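Local structure of monosaccharide ABC transporter substrate-binding protein, CUT2 family (Acidothermus cellulolyticus, 4RU1) at residues V82-P85 and A89-P92; P92-A97 and I102-F107; V67-A72 and D78-T83. The protein binds myo-inositol and probably serves as the carbohydrate-binding component of an ABC importer. One frame throughout, in Å; residues are numbered along the deposited sequence.

Contact 1 of 3, residues V82-P85 and A89-P92; sequences VTIP and ALIP
T83 presents its carbonyl to L90. T83 O lies 3.8 Å from L90 CD1, a packing contact with a methyl group. The hydroxyl of T83 works elsewhere: OG1 is hydrogen-bonded to H28 and E65, and H28 lines the inositol pocket. I84 comes next and meets two helix residues with one methyl. With chi1 at -40°, CG2 lies anti to the backbone N and reaches the helix 89-92. I84 CG2 is 4.1 Å from I91 CD1 and 4.2 Å from L90 CB. I84 and L90 lie alongside each other with their ends turned opposite ways; the I91 side chain runs roughly perpendicular to that of I84. P85 adds the CD methylene of its ring, 3.8 Å from L90 CD1. The P85 side chain is also about 6 Å from the bound inositol. L90 CD1 thus lies against T83 O, I84 CA and P85 CD. This is the loop after strand 79-82, turning into helix 87-99 beside the inositol site. All five touching residues are buried. The cross-contact is made by methyl, methylene and backbone surfaces, so it depends on close fit rather than on directed bonds.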
ATOM      1  N   VAL A  82      -9.613  -8.597  -3.091  1.00 12.38           N
ATOM      2  CA  VAL A  82      -8.504  -9.265  -2.433  1.00 12.68           C
ATOM      3  C   VAL A  82      -7.156  -8.630  -2.755  1.00 12.60           C
ATOM      4  O   VAL A  82      -6.933  -8.098  -3.832  1.00 13.64           O
ATOM      5  CB  VAL A  82      -8.462 -10.729  -2.868  1.00 13.99           C
ATOM      6  CG1 VAL A  82      -8.154 -10.916  -4.346  1.00 21.61           C
ATOM      7  CG2 VAL A  82      -7.546 -11.519  -1.984  1.00 15.73           C
ATOM      8  N   THR A  83      -6.246  -8.653  -1.781  1.00 12.08           N
ATOM      9  CA  THR A  83      -4.832  -8.211  -1.980  1.00 11.96           C
ATOM     10  C   THR A  83      -3.921  -9.419  -2.270  1.00 15.82           C
ATOM     11  O   THR A  83      -4.197 -10.528  -1.786  1.00 14.19           O
ATOM     12  CB  THR A  83      -4.305  -7.441  -0.762  1.00 13.10           C
ATOM     13  OG1 THR A  83      -4.171  -8.375   0.327  1.00 13.61           O
ATOM     14  CG2 THR A  83      -5.263  -6.374  -0.379  1.00 13.07           C
ATOM     15  N   ILE A  84      -2.877  -9.258  -3.067  1.00 12.05           N
ATOM     16  CA  ILE A  84      -2.044 -10.380  -3.473  1.00 11.18           C
ATOM     17  C   ILE A  84      -0.559 -10.026  -3.222  1.00 14.15           C
ATOM     18  O   ILE A  84       0.256  -9.990  -4.122  1.00 15.94           O
ATOM     19  CB  ILE A  84      -2.230 -10.776  -4.948  1.00 15.11           C
ATOM     20  CG1 ILE A  84      -3.683 -10.701  -5.376  1.00 15.66           C
ATOM     21  CG2 ILE A  84      -1.656 -12.167  -5.191  1.00 16.65           C
ATOM     22  CD1 ILE A  84      -3.929 -10.903  -6.829  1.00 15.64           C
ATOM     23  N   PRO A  85      -0.160  -9.938  -1.935  1.00 12.57           N
ATOM     24  CA  PRO A  85       1.225  -9.680  -1.627  1.00 14.33           C
ATOM     25  C   PRO A  85       2.143 -10.870  -1.894  1.00 15.13           C
ATOM     26  O   PRO A  85       3.332 -10.755  -2.019  1.00 14.51           O
ATOM     27  CB  PRO A  85       1.195  -9.316  -0.133  1.00 15.42           C
ATOM     28  CG  PRO A  85       0.011 -10.100   0.400  1.00 16.90           C
ATOM     29  CD  PRO A  85      -1.003  -9.891  -0.729  1.00 12.94           C
ATOM     30  N   ALA A  89       1.299 -18.088  -2.764  1.00 17.39           N
ATOM     31  CA  ALA A  89       0.460 -18.554  -1.660  1.00 19.65           C
ATOM     32  C   ALA A  89      -1.030 -18.299  -1.864  1.00 20.56           C
ATOM     33  O   ALA A  89      -1.879 -18.941  -1.190  1.00 18.71           O
ATOM     34  CB  ALA A  89       0.919 -17.906  -0.386  1.00 18.81           C
ATOM     35  N   LEU A  90      -1.371 -17.408  -2.810  1.00 18.15           N
ATOM     36  CA  LEU A  90      -2.736 -16.856  -2.899  1.00 15.42           C
ATOM     37  C   LEU A  90      -3.409 -17.092  -4.211  1.00 15.91           C
ATOM     38  O   LEU A  90      -4.622 -17.187  -4.248  1.00 16.29           O
ATOM     39  CB  LEU A  90      -2.719 -15.350  -2.670  1.00 18.03           C
ATOM     40  CG  LEU A  90      -2.377 -15.014  -1.221  1.00 16.52           C
ATOM     41  CD1 LEU A  90      -2.024 -13.534  -1.102  1.00 16.97           C
ATOM     42  CD2 LEU A  90      -3.449 -15.416  -0.203  1.00 16.93           C
ATOM     43  N   ILE A  91      -2.648 -17.192  -5.307  1.00 19.53           N
ATOM     44  CA  ILE A  91      -3.210 -17.448  -6.643  1.00 17.09           C
ATOM     45  C   ILE A  91      -4.115 -18.678  -6.768  1.00 19.10           C
ATOM     46  O   ILE A  91      -5.211 -18.576  -7.278  1.00 21.04           O
ATOM     47  CB  ILE A  91      -2.161 -17.402  -7.794  1.00 21.53           C
ATOM     48  CG1 ILE A  91      -1.482 -16.010  -7.868  1.00 28.49           C
ATOM     49  CG2 ILE A  91      -2.800 -17.694  -9.127  1.00 22.89           C
ATOM     50  CD1 ILE A  91      -2.362 -14.849  -8.200  1.00 26.79           C
ATOM     51  N   PRO A  92      -3.688 -19.805  -6.171  1.00 20.46           N
ATOM     52  CA  PRO A  92      -4.563 -21.003  -6.279  1.00 16.49           C
ATOM     53  C   PRO A  92      -5.961 -20.766  -5.653  1.00 13.60           C
ATOM     54  O   PRO A  92      -6.964 -21.120  -6.272  1.00 23.19           O
ATOM     55  CB  PRO A  92      -3.779 -22.037  -5.478  1.00 20.45           C
ATOM     56  CG  PRO A  92      -2.357 -21.586  -5.427  1.00 34.22           C
ATOM     57  CD  PRO A  92      -2.474 -20.072  -5.380  1.00 21.76           C
TER

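Contact 2 of 3, residues P92-A97 and I102-F107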
ATOM      1  N   PRO A  92      -3.688 -19.805  -6.171  1.00 20.46           N
ATOM      2  CA  PRO A  92      -4.563 -21.003  -6.279  1.00 16.49           C
ATOM      3  C   PRO A  92      -5.961 -20.766  -5.653  1.00 13.60           C
ATOM      4  O   PRO A  92      -6.964 -21.120  -6.272  1.00 23.19           O
ATOM      5  CB  PRO A  92      -3.779 -22.037  -5.478  1.00 20.45           C
ATOM      6  CG  PRO A  92      -2.357 -21.586  -5.427  1.00 34.22           C
ATOM      7  CD  PRO A  92      -2.474 -20.072  -5.380  1.00 21.76           C
ATOM      8  N   ALA A  93      -6.022 -20.108  -4.486  1.00 17.28           N
ATOM      9  CA  ALA A  93      -7.317 -19.841  -3.863  1.00 17.04           C
ATOM     10  C   ALA A  93      -8.103 -18.827  -4.676  1.00 22.95           C
ATOM     11  O   ALA A  93      -9.317 -18.900  -4.790  1.00 18.71           O
ATOM     12  CB  ALA A  93      -7.153 -19.335  -2.421  1.00 22.75           C
ATOM     13  N   ILE A  94      -7.420 -17.872  -5.296  1.00 16.04           N
ATOM     14  CA  ILE A  94      -8.140 -16.930  -6.124  1.00 17.57           C
ATOM     15  C   ILE A  94      -8.748 -17.643  -7.355  1.00 16.80           C
ATOM     16  O   ILE A  94      -9.943 -17.465  -7.637  1.00 18.62           O
ATOM     17  CB  ILE A  94      -7.295 -15.668  -6.509  1.00 14.23           C
ATOM     18  CG1 ILE A  94      -6.856 -14.874  -5.269  1.00 15.82           C
ATOM     19  CG2 ILE A  94      -8.069 -14.823  -7.488  1.00 14.79           C
ATOM     20  CD1 ILE A  94      -5.754 -13.880  -5.457  1.00 16.21           C
ATOM     21  N   LYS A  95      -7.933 -18.515  -7.984  1.00 18.62           N
ATOM     22  CA  LYS A  95      -8.450 -19.319  -9.106  1.00 22.14           C
ATOM     23  C   LYS A  95      -9.627 -20.150  -8.702  1.00 16.63           C
ATOM     24  O   LYS A  95     -10.597 -20.258  -9.453  1.00 22.45           O
ATOM     25  CB  LYS A  95      -7.387 -20.223  -9.640  1.00 22.00           C
ATOM     26  CG  LYS A  95      -6.339 -19.406 -10.391  1.00 21.19           C
ATOM     27  CD  LYS A  95      -5.286 -20.348 -10.963  1.00 29.25           C
ATOM     28  CE  LYS A  95      -4.284 -19.619 -11.850  1.00 35.81           C
ATOM     29  NZ  LYS A  95      -3.007 -20.363 -12.090  1.00 37.30           N
ATOM     30  N   GLN A  96      -9.592 -20.706  -7.503  1.00 18.79           N
ATOM     31  CA  GLN A  96     -10.738 -21.459  -7.033  1.00 31.80           C
ATOM     32  C   GLN A  96     -11.973 -20.579  -6.894  1.00 25.51           C
ATOM     33  O   GLN A  96     -13.075 -20.995  -7.231  1.00 22.18           O
ATOM     34  CB  GLN A  96     -10.420 -22.181  -5.722  1.00 25.94           C
ATOM     35  CG  GLN A  96      -9.521 -23.392  -5.900  1.00 57.56           C
ATOM     36  CD  GLN A  96      -8.989 -23.939  -4.583  1.00118.70           C
ATOM     37  OE1 GLN A  96      -9.545 -23.689  -3.512  1.00 64.38           O
ATOM     38  NE2 GLN A  96      -7.911 -24.700  -4.662  1.00 95.94           N
ATOM     39  N   ALA A  97     -11.797 -19.359  -6.398  1.00 18.17           N
ATOM     40  CA  ALA A  97     -12.979 -18.487  -6.218  1.00 14.17           C
ATOM     41  C   ALA A  97     -13.562 -18.174  -7.592  1.00 15.66           C
ATOM     42  O   ALA A  97     -14.743 -18.174  -7.792  1.00 18.06           O
ATOM     43  CB  ALA A  97     -12.583 -17.200  -5.503  1.00 13.80           C
ATOM     44  N   ILE A 102     -17.631 -16.657  -8.520  1.00 17.95           N
ATOM     45  CA  ILE A 102     -17.643 -15.413  -7.753  1.00 16.85           C
ATOM     46  C   ILE A 102     -16.704 -14.427  -8.385  1.00 16.27           C
ATOM     47  O   ILE A 102     -15.580 -14.766  -8.638  1.00 19.54           O
ATOM     48  CB  ILE A 102     -17.238 -15.639  -6.273  1.00 20.49           C
ATOM     49  CG1 ILE A 102     -18.221 -16.651  -5.633  1.00 22.97           C
ATOM     50  CG2 ILE A 102     -17.140 -14.328  -5.537  1.00 19.47           C
ATOM     51  CD1 ILE A 102     -17.759 -17.187  -4.295  1.00 20.30           C
ATOM     52  N   PRO A 103     -17.197 -13.212  -8.742  1.00 17.70           N
ATOM     53  CA  PRO A 103     -16.296 -12.231  -9.360  1.00 14.64           C
ATOM     54  C   PRO A 103     -15.278 -11.699  -8.360  1.00 17.04           C
ATOM     55  O   PRO A 103     -15.638 -11.434  -7.176  1.00 15.91           O
ATOM     56  CB  PRO A 103     -17.237 -11.131  -9.772  1.00 15.71           C
ATOM     57  CG  PRO A 103     -18.352 -11.175  -8.843  1.00 18.15           C
ATOM     58  CD  PRO A 103     -18.552 -12.665  -8.613  1.00 20.14           C
ATOM     59  N   VAL A 104     -14.033 -11.584  -8.807  0.50 14.93           N
ATOM     60  CA  VAL A 104     -12.991 -11.037  -7.942  0.50 20.26           C
ATOM     61  C   VAL A 104     -12.324  -9.824  -8.574  0.50 14.75           C
ATOM     62  O   VAL A 104     -12.126  -9.731  -9.806  0.50 16.77           O
ATOM     63  CB  VAL A 104     -11.930 -12.073  -7.584  0.50 14.31           C
ATOM     64  CG1 VAL A 104     -11.278 -12.518  -8.852  0.50 27.05           C
ATOM     65  CG2 VAL A 104     -10.916 -11.495  -6.628  0.50 16.10           C
ATOM     66  N   VAL A 105     -12.049  -8.883  -7.699  1.00 13.53           N
ATOM     67  CA  VAL A 105     -11.252  -7.696  -7.993  1.00 14.66           C
ATOM     68  C   VAL A 105     -10.067  -7.722  -7.069  1.00 18.64           C
ATOM     69  O   VAL A 105     -10.222  -8.062  -5.900  1.00 16.99           O
ATOM     70  CB  VAL A 105     -12.061  -6.414  -7.909  1.00 17.36           C
ATOM     71  CG1 VAL A 105     -11.193  -5.143  -8.022  1.00 20.63           C
ATOM     72  CG2 VAL A 105     -13.098  -6.411  -9.050  1.00 15.78           C
ATOM     73  N   ALA A 106      -8.875  -7.403  -7.607  1.00 13.40           N
ATOM     74  CA  ALA A 106      -7.630  -7.347  -6.818  1.00 12.32           C
ATOM     75  C   ALA A 106      -7.267  -5.898  -6.568  1.00 11.55           C
ATOM     76  O   ALA A 106      -7.688  -5.009  -7.319  1.00 13.24           O
ATOM     77  CB  ALA A 106      -6.513  -8.137  -7.426  1.00 15.37           C
ATOM     78  N   PHE A 107      -6.594  -5.616  -5.477  1.00 13.09           N
ATOM     79  CA  PHE A 107      -6.250  -4.264  -5.202  1.00 12.58           C
ATOM     80  C   PHE A 107      -5.028  -4.237  -4.278  1.00 12.52           C
ATOM     81  O   PHE A 107      -4.667  -5.249  -3.638  1.00 11.87           O
ATOM     82  CB  PHE A 107      -7.439  -3.441  -4.630  1.00 13.37           C
ATOM     83  CG  PHE A 107      -7.794  -3.794  -3.213  1.00 10.54           C
ATOM     84  CD1 PHE A 107      -8.502  -4.938  -2.905  1.00 14.55           C
ATOM     85  CD2 PHE A 107      -7.493  -2.901  -2.205  1.00 10.66           C
ATOM     86  CE1 PHE A 107      -8.819  -5.271  -1.578  1.00 11.00           C
ATOM     87  CE2 PHE A 107      -7.776  -3.238  -0.884  1.00 11.69           C
ATOM     88  CZ  PHE A 107      -8.471  -4.371  -0.590  1.00 15.61           C
TER
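The carbonyl O of A97 accepts a weak hydrogen bond from the backbone N of I102, at 3.3 Å with an N-H...O angle of 155°. This bond joins the C-terminal part of helix 87-99 to the chain that leads into strand 104-107. The two elements are the second half of a beta-alpha-beta crossover that begins with strand 79-82. The crossover belongs to the parallel sheet of one lobe of this periplasmic binding protein fold. The same A97 O also lies 3.9 Å from I102 CB, so the carbonyl meets both the backbone and the side chain of I102. The CA atoms of A97 and I102 are the nearest pair of the two segments, at 5.8 Å. Within the helix, A97 N is bonded to A93 O at 3.0 Å, and Q96 N to P92 O at 2.9 Å. Q96 OE1 is hydrogen-bonded to Q70 NE2 of the adjoining helix 62-74. On the sheet, A97 and I102 both pack on I80, and I94 and V104 both pack on V82 of the neighbouring strand. V105 is hydrogen-bonded through its backbone to I80 and V82, which fixes the strand in the sheet. I94 and V104 point toward each other's segments, and their side chains meet nearly perpendicular. V104 has two modelled conformers, so the exact touch of its methyls is less certain. In the conformer described, CG1 sits between the backbone N and the carbonyl carbon, chi1 62°. I94 offers CG2, the branch anti to its own backbone N. The two methyls, I94 CG2 and V104 CG1, are 4.2 Å apart.

Contact 3 of 3, residues V67-A72 and D78-T83; sequences VLIQDA and DGIAVT
I69 holds CG1 anti to its carbonyl carbon, chi1 -62°, and this carries the end of its side chain to V82. V82 answers with CG2, which stands anti to the backbone N while CG1 lies between N and the carbonyl carbon, chi1 65°. The result is a close methyl contact: I69 CD1 is 3.9 Å from V82 CG2. I69 CG1 is also near, at 4.1 Å from V82 CG2. One side chain lies crosswise to the other, so the V82 methyl rests against the CG1-CD1 arm of I69. I80 is two residues earlier on the strand and points to the same face. Its CG1 also runs anti to the carbonyl carbon, and its CD1 reaches the helix. There I80 CD1 is 4.1 Å from A72 CB. I69 meets the same methyl less closely: I69 O is 4.3 Å and I69 CG2 4.4 Å from I80 CD1. The A72 CB points toward the strand, and A72 CA is 7.5 Å from I80 CA. All four touching residues are buried and apolar. The axes of the short segments 67-72 and 79-82 approach to 9.9 Å and run nearly antiparallel, at 166°. Neighbours extend the packing. I69 also packs on I26 of strand 21-27 and on A93 and I94 of helix 87-99, while A72 rests on A24. Helix 62-74 links strand 52-58 to strand 79-82 and passes over strand 21-27, which lies between them in the sheet. Strand 52-58, helix 62-74 and strand 79-82 thus form a beta-alpha-beta crossover of the kind that builds the alpha/beta lobes of periplasmic binding proteins.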
ATOM      1  N   VAL A  67      -6.896 -19.007   3.260  1.00 15.04           N
ATOM      2  CA  VAL A  67      -8.025 -19.628   3.923  1.00 19.28           C
ATOM      3  C   VAL A  67      -9.192 -18.650   4.008  1.00 20.45           C
ATOM      4  O   VAL A  67     -10.318 -19.017   3.847  1.00 17.36           O
ATOM      5  CB  VAL A  67      -7.578 -20.123   5.300  1.00 17.84           C
ATOM      6  CG1 VAL A  67      -8.737 -20.668   6.118  1.00 17.93           C
ATOM      7  CG2 VAL A  67      -6.553 -21.243   5.142  1.00 21.05           C
ATOM      8  N   LEU A  68      -8.919 -17.371   4.290  1.00 15.78           N
ATOM      9  CA  LEU A  68      -9.978 -16.344   4.279  1.00 14.31           C
ATOM     10  C   LEU A  68     -10.679 -16.283   2.898  1.00 15.95           C
ATOM     11  O   LEU A  68     -11.853 -16.008   2.891  1.00 14.47           O
ATOM     12  CB  LEU A  68      -9.423 -14.968   4.694  1.00 15.96           C
ATOM     13  CG  LEU A  68      -8.838 -14.796   6.100  1.00 17.11           C
ATOM     14  CD1 LEU A  68      -8.275 -13.423   6.157  1.00 14.28           C
ATOM     15  CD2 LEU A  68      -9.850 -15.051   7.208  1.00 16.53           C
ATOM     16  N   ILE A  69      -9.973 -16.450   1.782  1.00 14.33           N
ATOM     17  CA  ILE A  69     -10.597 -16.450   0.431  1.00 14.19           C
ATOM     18  C   ILE A  69     -11.553 -17.618   0.350  1.00 20.10           C
ATOM     19  O   ILE A  69     -12.693 -17.421  -0.084  1.00 16.10           O
ATOM     20  CB  ILE A  69      -9.576 -16.505  -0.720  1.00 15.64           C
ATOM     21  CG1 ILE A  69      -8.700 -15.257  -0.671  1.00 21.25           C
ATOM     22  CG2 ILE A  69     -10.283 -16.552  -2.051  1.00 19.03           C
ATOM     23  CD1 ILE A  69      -7.409 -15.331  -1.456  1.00 20.53           C
ATOM     24  N   GLN A  70     -11.084 -18.809   0.744  1.00 17.48           N
ATOM     25  CA  GLN A  70     -11.941 -20.018   0.821  1.00 16.77           C
ATOM     26  C   GLN A  70     -13.214 -19.849   1.664  1.00 15.20           C
ATOM     27  O   GLN A  70     -14.305 -20.264   1.247  1.00 17.52           O
ATOM     28  CB  GLN A  70     -11.076 -21.221   1.221  1.00 19.28           C
ATOM     29  CG  GLN A  70      -9.975 -21.504   0.182  1.00 45.17           C
ATOM     30  CD  GLN A  70      -8.959 -22.600   0.531  1.00113.34           C
ATOM     31  OE1 GLN A  70      -8.362 -22.619   1.608  1.00 31.13           O
ATOM     32  NE2 GLN A  70      -8.713 -23.489  -0.427  1.00 33.69           N
ATOM     33  N   ASP A  71     -13.081 -19.189   2.829  1.00 14.41           N
ATOM     34  CA  ASP A  71     -14.219 -18.877   3.752  1.00 15.55           C
ATOM     35  C   ASP A  71     -15.239 -18.115   2.971  1.00 15.03           C
ATOM     36  O   ASP A  71     -16.376 -18.467   2.972  1.00 19.18           O
ATOM     37  CB  ASP A  71     -13.891 -18.068   5.000  1.00 19.31           C
ATOM     38  CG  ASP A  71     -12.902 -18.784   5.975  1.00 24.34           C
ATOM     39  OD1 ASP A  71     -12.721 -20.042   5.899  1.00 21.86           O
ATOM     40  OD2 ASP A  71     -12.368 -18.015   6.836  1.00 22.14           O
ATOM     41  N   ALA A  72     -14.822 -17.062   2.236  1.00 16.71           N
ATOM     42  CA  ALA A  72     -15.784 -16.244   1.473  1.00 14.12           C
ATOM     43  C   ALA A  72     -16.385 -17.017   0.247  1.00 16.18           C
ATOM     44  O   ALA A  72     -17.599 -16.877   0.017  1.00 17.43           O
ATOM     45  CB  ALA A  72     -15.124 -14.897   1.003  1.00 15.45           C
ATOM     46  N   ASP A  78     -21.227 -12.323  -2.911  1.00 16.32           N
ATOM     47  CA  ASP A  78     -21.474 -11.833  -4.278  1.00 16.11           C
ATOM     48  C   ASP A  78     -20.209 -11.399  -5.028  1.00 16.48           C
ATOM     49  O   ASP A  78     -20.230 -11.324  -6.268  1.00 16.09           O
ATOM     50  CB  ASP A  78     -22.492 -10.713  -4.281  1.00 16.88           C
ATOM     51  CG  ASP A  78     -23.812 -11.180  -3.719  1.00 19.59           C
ATOM     52  OD1 ASP A  78     -24.406 -12.043  -4.340  1.00 21.41           O
ATOM     53  OD2 ASP A  78     -24.223 -10.771  -2.583  1.00 19.01           O
ATOM     54  N   GLY A  79     -19.137 -11.048  -4.281  1.00 12.99           N
ATOM     55  CA  GLY A  79     -17.864 -10.688  -4.857  1.00 15.13           C
ATOM     56  C   GLY A  79     -16.836 -10.645  -3.766  1.00 12.34           C
ATOM     57  O   GLY A  79     -17.142 -10.509  -2.599  1.00 15.82           O
ATOM     58  N   ILE A  80     -15.613 -10.712  -4.245  1.00 14.15           N
ATOM     59  CA  ILE A  80     -14.429 -10.698  -3.454  1.00 14.95           C
ATOM     60  C   ILE A  80     -13.499  -9.601  -3.962  1.00 12.85           C
ATOM     61  O   ILE A  80     -13.212  -9.499  -5.132  1.00 15.15           O
ATOM     62  CB  ILE A  80     -13.697 -12.043  -3.474  1.00 15.53           C
ATOM     63  CG1 ILE A  80     -14.568 -13.174  -2.799  1.00 14.81           C
ATOM     64  CG2 ILE A  80     -12.299 -11.918  -2.805  1.00 15.96           C
ATOM     65  CD1 ILE A  80     -14.045 -14.567  -2.987  1.00 18.55           C
ATOM     66  N   ALA A  81     -13.022  -8.795  -3.013  1.00 13.36           N
ATOM     67  CA  ALA A  81     -11.946  -7.863  -3.222  1.00 14.84           C
ATOM     68  C   ALA A  81     -10.739  -8.317  -2.421  1.00 14.50           C
ATOM     69  O   ALA A  81     -10.849  -8.486  -1.161  1.00 15.90           O
ATOM     70  CB  ALA A  81     -12.457  -6.508  -2.791  1.00 15.59           C
ATOM     71  N   VAL A  82      -9.613  -8.597  -3.091  1.00 12.38           N
ATOM     72  CA  VAL A  82      -8.504  -9.265  -2.433  1.00 12.68           C
ATOM     73  C   VAL A  82      -7.156  -8.630  -2.755  1.00 12.60           C
ATOM     74  O   VAL A  82      -6.933  -8.098  -3.832  1.00 13.64           O
ATOM     75  CB  VAL A  82      -8.462 -10.729  -2.868  1.00 13.99           C
ATOM     76  CG1 VAL A  82      -8.154 -10.916  -4.346  1.00 21.61           C
ATOM     77  CG2 VAL A  82      -7.546 -11.519  -1.984  1.00 15.73           C
ATOM     78  N   THR A  83      -6.246  -8.653  -1.781  1.00 12.08           N
ATOM     79  CA  THR A  83      -4.832  -8.211  -1.980  1.00 11.96           C
ATOM     80  C   THR A  83      -3.921  -9.419  -2.270  1.00 15.82           C
ATOM     81  O   THR A  83      -4.197 -10.528  -1.786  1.00 14.19           O
ATOM     82  CB  THR A  83      -4.305  -7.441  -0.762  1.00 13.10           C
ATOM     83  OG1 THR A  83      -4.171  -8.375   0.327  1.00 13.61           O
ATOM     84  CG2 THR A  83      -5.263  -6.374  -0.379  1.00 13.07           C
TER

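In the fold
Along the chain the order is contact 3, contact 1, contact 2. Contacts 3 and 1 share V82 and T83, and contacts 1 and 2 share P92. Their centres lie close together: 8 Å between 1 and 2, 10 Å between 1 and 3, and 7 Å between 2 and 3. All three belong to the lobe built on the six-stranded parallel sheet. Strands 79-82 and 104-107 are neighbours there, with V105 O 2.9 Å from V82 N. Helices 62-74 and 87-99 lie side by side over the sheet, and L90 CD2 is 4.2 Å from I69 CD1. The three contacts thus form one continuous apolar layer, and contact 1 carries this packing to P85, whose side chain is about 6 Å from the inositol.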